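Local atomic coordinates of exodeoxyribonuclease (Neisseria meningitidis, PDB entry 2JC5), a protein that probably cleaves DNA at apurinic or apyrimidinic sites, and may degrade double-stranded DNA from 3' ends, as a metal-dependent AP endonuclease of DNA repair. Residues R97-G101 with E140-I144; I12-Y16 with D43-M48. All coordinates share one frame; numbering follows the deposited sequence.

Contact 1. Residues R97-G101 with E140-I144; sequences RCDFG and EGRDI
A salt-bridge network joins R97-G101 to E140-I144 where strand 95-100 ends and strand 143-147 begins, in one of the two β-sheets of this DNase I-like sandwich. Strand 103-109 runs between them, antiparallel to the first and parallel to the second, and helix 117-139 forms the β-α-β crossover leading to E140. The nearest CA atoms, of D99 and I144, are 8.9 Å apart, a span long arginine and glutamate side chains can cross. R97 is extended from CG to NE, its CG turned away from the backbone N (chi1 173°), and meets E140 end-on. Its NH1 bonds E140 OE2 at 2.9 Å and its NH2 bonds E140 OE1 at the same 2.9 Å. Both acceptors use syn lone pairs, and the guanidinium and carboxylate planes lie 7° apart, nearly coplanar. On its NE side R97 is gripped by D99 OD1 at 2.9 Å; S104 OG, on the intervening strand, bonds D99 OD1 and also R97 NH2 and R142 NH2. R142 NE lies 3.6 Å from R97 NH2. E140 and D99 probably offset this pairing of like charges. Glycine suits position 101, where phi is positive, and its carbonyl oxygen lies at the edge of the R142 guanidinium, which a bend at chi3 turns toward it: R142 NH2 bonds G101 O at 2.8 Å, while R142 NH1 makes a weaker 3.1 Å bond to G101 O.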
loop_
_atom_site.group_PDB
_atom_site.type_symbol
_atom_site.label_atom_id
_atom_site.label_comp_id
_atom_site.label_asym_id
_atom_site.label_seq_id
_atom_site.Cartn_x
_atom_site.Cartn_y
_atom_site.Cartn_z
ATOM N N ARG A 97 -1.096 -9.493 -6.840
ATOM C CA ARG A 97 -2.547 -9.378 -6.989
ATOM C C ARG A 97 -3.206 -10.695 -6.634
ATOM O O ARG A 97 -2.814 -11.736 -7.153
ATOM C CB ARG A 97 -2.901 -9.027 -8.424
ATOM C CG ARG A 97 -4.388 -9.042 -8.716
ATOM C CD ARG A 97 -4.708 -8.598 -10.119
ATOM N NE ARG A 97 -6.126 -8.798 -10.423
ATOM C CZ ARG A 97 -6.776 -8.252 -11.447
ATOM N NH1 ARG A 97 -6.173 -7.445 -12.301
ATOM N NH2 ARG A 97 -8.069 -8.499 -11.606
ATOM N N CYS A 98 -4.211 -10.638 -5.775
ATOM C CA CYS A 98 -5.000 -11.817 -5.410
ATOM C C CYS A 98 -6.461 -11.600 -5.747
ATOM O O CYS A 98 -7.038 -10.565 -5.410
ATOM C CB CYS A 98 -4.838 -12.122 -3.934
ATOM S SG CYS A 98 -3.205 -12.710 -3.518
ATOM N N ASP A 99 -7.048 -12.586 -6.426
ATOM C CA ASP A 99 -8.448 -12.552 -6.850
ATOM C C ASP A 99 -9.304 -13.515 -6.024
ATOM O O ASP A 99 -8.903 -14.653 -5.741
ATOM C CB ASP A 99 -8.579 -12.952 -8.325
ATOM C CG ASP A 99 -7.837 -12.042 -9.270
ATOM O OD1 ASP A 99 -7.502 -10.900 -8.889
ATOM O OD2 ASP A 99 -7.588 -12.499 -10.407
ATOM N N PHE A 100 -10.484 -13.039 -5.647
ATOM C CA PHE A 100 -11.464 -13.813 -4.900
ATOM C C PHE A 100 -12.802 -13.588 -5.585
ATOM O O PHE A 100 -13.469 -12.579 -5.340
ATOM C CB PHE A 100 -11.565 -13.342 -3.451
ATOM C CG PHE A 100 -10.245 -13.197 -2.753
ATOM C CD1 PHE A 100 -9.511 -12.031 -2.882
ATOM C CD2 PHE A 100 -9.740 -14.215 -1.944
ATOM C CE1 PHE A 100 -8.276 -11.878 -2.234
ATOM C CE2 PHE A 100 -8.526 -14.068 -1.287
ATOM C CZ PHE A 100 -7.798 -12.907 -1.413
ATOM N N GLY A 101 -13.186 -14.486 -6.484
ATOM C CA GLY A 101 -14.346 -14.231 -7.311
ATOM C C GLY A 101 -14.124 -12.939 -8.078
ATOM O O GLY A 101 -13.091 -12.773 -8.718
ATOM N N GLU A 140 -11.823 -3.447 -16.254
ATOM C CA GLU A 140 -12.261 -4.837 -16.067
ATOM C C GLU A 140 -13.717 -4.935 -15.596
ATOM O O GLU A 140 -14.386 -5.937 -15.845
ATOM C CB GLU A 140 -11.372 -5.569 -15.061
ATOM C CG GLU A 140 -9.927 -5.801 -15.510
ATOM C CD GLU A 140 -9.091 -6.548 -14.475
ATOM O OE1 GLU A 140 -9.664 -7.366 -13.738
ATOM O OE2 GLU A 140 -7.856 -6.331 -14.401
ATOM N N GLY A 141 -14.194 -3.917 -14.881
ATOM C CA GLY A 141 -15.540 -3.934 -14.323
ATOM C C GLY A 141 -15.694 -4.769 -13.066
ATOM O O GLY A 141 -16.811 -5.011 -12.620
ATOM N N ARG A 142 -14.563 -5.204 -12.514
ATOM C CA ARG A 142 -14.500 -5.988 -11.284
ATOM C C ARG A 142 -14.311 -5.045 -10.093
ATOM O O ARG A 142 -14.079 -3.838 -10.252
ATOM C CB ARG A 142 -13.276 -6.916 -11.332
ATOM C CG ARG A 142 -13.337 -8.017 -12.356
ATOM C CD ARG A 142 -11.993 -8.723 -12.442
ATOM N NE ARG A 142 -11.564 -9.184 -11.140
ATOM C CZ ARG A 142 -11.812 -10.373 -10.632
ATOM N NH1 ARG A 142 -12.478 -11.288 -11.327
ATOM N NH2 ARG A 142 -11.401 -10.642 -9.419
ATOM N N ASP A 143 -14.379 -5.612 -8.898
ATOM C CA ASP A 143 -14.171 -4.848 -7.677
ATOM C C ASP A 143 -12.713 -4.949 -7.295
ATOM O O ASP A 143 -12.230 -6.030 -7.031
ATOM C CB ASP A 143 -15.047 -5.414 -6.591
ATOM C CG ASP A 143 -16.500 -5.400 -6.966
ATOM O OD1 ASP A 143 -17.003 -4.342 -7.412
ATOM O OD2 ASP A 143 -17.151 -6.470 -6.835
ATOM N N ILE A 144 -12.008 -3.826 -7.253
ATOM C CA ILE A 144 -10.560 -3.859 -7.024
ATOM C C ILE A 144 -10.133 -2.847 -5.981
ATOM O O ILE A 144 -10.582 -1.689 -6.000
ATOM C CB ILE A 144 -9.765 -3.608 -8.325
ATOM C CG1 ILE A 144 -10.230 -4.552 -9.432
ATOM C CG2 ILE A 144 -8.248 -3.786 -8.065
ATOM C CD1 ILE A 144 -9.543 -4.352 -10.749
#

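Contact 2. Residues I12-Y16 with D43-M48; sequences IRSAY and DLSADM
M48 leaves its backbone with CG beside the backbone N and then runs straight (chi2 167°), so that its thioether chain slides past Y16 across one face of the ring, the two side chains pointing in opposite senses. R13 starts out the same way but bends at chi3 (-75°), which swings its guanidinium over D43. The contact packs the short helix 12-17 against the turn and weakly bonded short helix at D43-M48. M48 CG lies 4.0 Å from the centroid of the Y16 ring, a CH-pi contact, and M48 SD stands farther out above the same ring in a looser Met-aromatic contact. The flexible, unbranched methionine fits this place because it can lie along several neighbours at once: M48 CE touches R13 CG at 3.6 Å, and, in the modelled conformer of I12, M48 CB meets I12 CD1 at 3.9 Å. In that conformer the branched I12 adds its second arm, I12 CG2 packing on L44 CD2 at 4.0 Å. At the ring's edge the phenol donates to the backbone, Y16 OH to D47 O at 2.7 Å, which fixes the far end of a ring, one face of which M48 covers. Toward the surface, the guanidinium of R13 and the carboxylate of D43 are stacked, their planes 12° apart. No N-H of R13 points at D43 OD1, and R13 NH1 is a long 4.0 Å from D43 OD1. A water accepts from R13 NH1 and donates to D43 OD1, while K38 O takes R13 NH2 and Q40 N bonds D43 OD2. The attraction between these two charges is therefore probably weak and partly relayed by solvent, and apolar packing, with one phenol bond, does most of the joining.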
loop_
_atom_site.group_PDB
_atom_site.type_symbol
_atom_site.label_atom_id
_atom_site.label_comp_id
_atom_site.label_asym_id
_atom_site.label_seq_id
_atom_site.Cartn_x
_atom_site.Cartn_y
_atom_site.Cartn_z
ATOM N N ILE A 12 9.672 -7.021 7.543
ATOM C CA ILE A 12 8.715 -7.867 8.238
ATOM C C ILE A 12 9.335 -8.506 9.491
ATOM O O ILE A 12 8.658 -8.670 10.525
ATOM C CB ILE A 12 8.079 -8.925 7.301
ATOM C CG1 ILE A 12 6.886 -9.590 7.986
ATOM C CG2 ILE A 12 9.099 -9.984 6.862
ATOM C CD1 ILE A 12 6.038 -10.405 7.032
ATOM N N ARG A 13 10.622 -8.823 9.435
ATOM C CA ARG A 13 11.264 -9.385 10.619
ATOM C C ARG A 13 11.271 -8.359 11.771
ATOM O O ARG A 13 10.967 -8.689 12.930
ATOM C CB ARG A 13 12.659 -9.935 10.291
ATOM C CG ARG A 13 12.600 -11.227 9.500
ATOM C CD ARG A 13 13.945 -11.656 8.943
ATOM N NE ARG A 13 14.339 -10.835 7.798
ATOM C CZ ARG A 13 15.494 -10.959 7.156
ATOM N NH1 ARG A 13 16.372 -11.884 7.540
ATOM N NH2 ARG A 13 15.754 -10.191 6.106
ATOM N N SER A 14 11.588 -7.108 11.456
ATOM C CA SER A 14 11.494 -6.047 12.458
ATOM C C SER A 14 10.085 -5.844 12.988
ATOM O O SER A 14 9.879 -5.686 14.198
ATOM C CB SER A 14 12.009 -4.717 11.903
ATOM O OG SER A 14 13.416 -4.654 12.009
ATOM N N ALA A 15 9.102 -5.829 12.095
ATOM C CA ALA A 15 7.723 -5.573 12.501
ATOM C C ALA A 15 7.218 -6.684 13.410
ATOM O O ALA A 15 6.456 -6.425 14.354
ATOM C CB ALA A 15 6.821 -5.430 11.278
ATOM N N TYR A 16 7.621 -7.916 13.117
ATOM C CA TYR A 16 7.250 -9.041 13.974
ATOM C C TYR A 16 7.873 -8.948 15.366
ATOM O O TYR A 16 7.304 -9.467 16.299
ATOM C CB TYR A 16 7.602 -10.371 13.297
ATOM C CG TYR A 16 6.532 -10.921 12.373
ATOM C CD1 TYR A 16 5.758 -10.098 11.577
ATOM C CD2 TYR A 16 6.282 -12.278 12.300
ATOM C CE1 TYR A 16 4.776 -10.611 10.735
ATOM C CE2 TYR A 16 5.305 -12.794 11.472
ATOM C CZ TYR A 16 4.555 -11.955 10.688
ATOM O OH TYR A 16 3.579 -12.459 9.862
ATOM N N ASP A 43 14.269 -16.214 3.882
ATOM C CA ASP A 43 14.301 -15.508 5.161
ATOM C C ASP A 43 12.970 -15.480 5.886
ATOM O O ASP A 43 12.913 -15.053 7.043
ATOM C CB ASP A 43 14.702 -14.037 4.960
ATOM C CG ASP A 43 15.987 -13.869 4.209
ATOM O OD1 ASP A 43 17.016 -14.452 4.608
ATOM O OD2 ASP A 43 15.999 -13.079 3.240
ATOM N N LEU A 44 11.901 -15.883 5.209
ATOM C CA LEU A 44 10.574 -15.813 5.793
ATOM C C LEU A 44 10.296 -17.052 6.629
ATOM O O LEU A 44 10.431 -18.170 6.141
ATOM C CB LEU A 44 9.505 -15.725 4.712
ATOM C CG LEU A 44 9.546 -14.526 3.766
ATOM C CD1 LEU A 44 8.517 -14.700 2.658
ATOM C CD2 LEU A 44 9.364 -13.181 4.481
ATOM N N SER A 45 9.882 -16.829 7.868
ATOM C CA SER A 45 9.433 -17.913 8.724
ATOM C C SER A 45 8.028 -18.337 8.292
ATOM O O SER A 45 7.355 -17.634 7.525
ATOM C CB SER A 45 9.454 -17.465 10.184
ATOM O OG SER A 45 10.755 -17.053 10.577
ATOM N N ALA A 46 7.573 -19.488 8.789
ATOM C CA ALA A 46 6.246 -19.975 8.458
ATOM C C ALA A 46 5.169 -18.942 8.795
ATOM O O ALA A 46 4.197 -18.786 8.051
ATOM C CB ALA A 46 5.974 -21.297 9.205
ATOM N N ASP A 47 5.358 -18.244 9.914
ATOM C CA ASP A 47 4.391 -17.239 10.359
ATOM C C ASP A 47 4.408 -15.952 9.524
ATOM O O ASP A 47 3.499 -15.142 9.630
ATOM C CB ASP A 47 4.543 -16.955 11.868
ATOM C CG ASP A 47 5.891 -16.337 12.249
ATOM O OD1 ASP A 47 6.735 -16.066 11.370
ATOM O OD2 ASP A 47 6.104 -16.103 13.465
ATOM N N MET A 48 5.424 -15.785 8.682
ATOM C CA MET A 48 5.499 -14.673 7.725
ATOM C C MET A 48 4.973 -15.056 6.340
ATOM O O MET A 48 4.773 -14.200 5.489
ATOM C CB MET A 48 6.944 -14.198 7.605
ATOM C CG MET A 48 7.498 -13.634 8.878
ATOM S SD MET A 48 9.279 -13.442 8.798
ATOM C CE MET A 48 9.664 -13.086 10.528
HETATM O O HOH W 1 18.856 -12.549 5.814
#

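Contact 2 closes before contact 1 opens along the chain, and both belong to the same α/β sandwich. Their centres are 27 Å apart and their nearest atoms about 12 Å, so they do not touch. Contact 2 joins connections of the sheet that holds strands 2-8 and 31-35: helix 12-17 follows strand 2-8, and helix 46-49 lies between strands 31-35 and 55-59. Contact 1 spans strands of the other sheet. The sheets pack face to face, C98 on V71 and F100 on S73. I12 is about 8 Å from E36 and 9 Å from N10 between side chains, consistent with contact 2 being packing near the metal site; contact 1 is remote from the annotated sites.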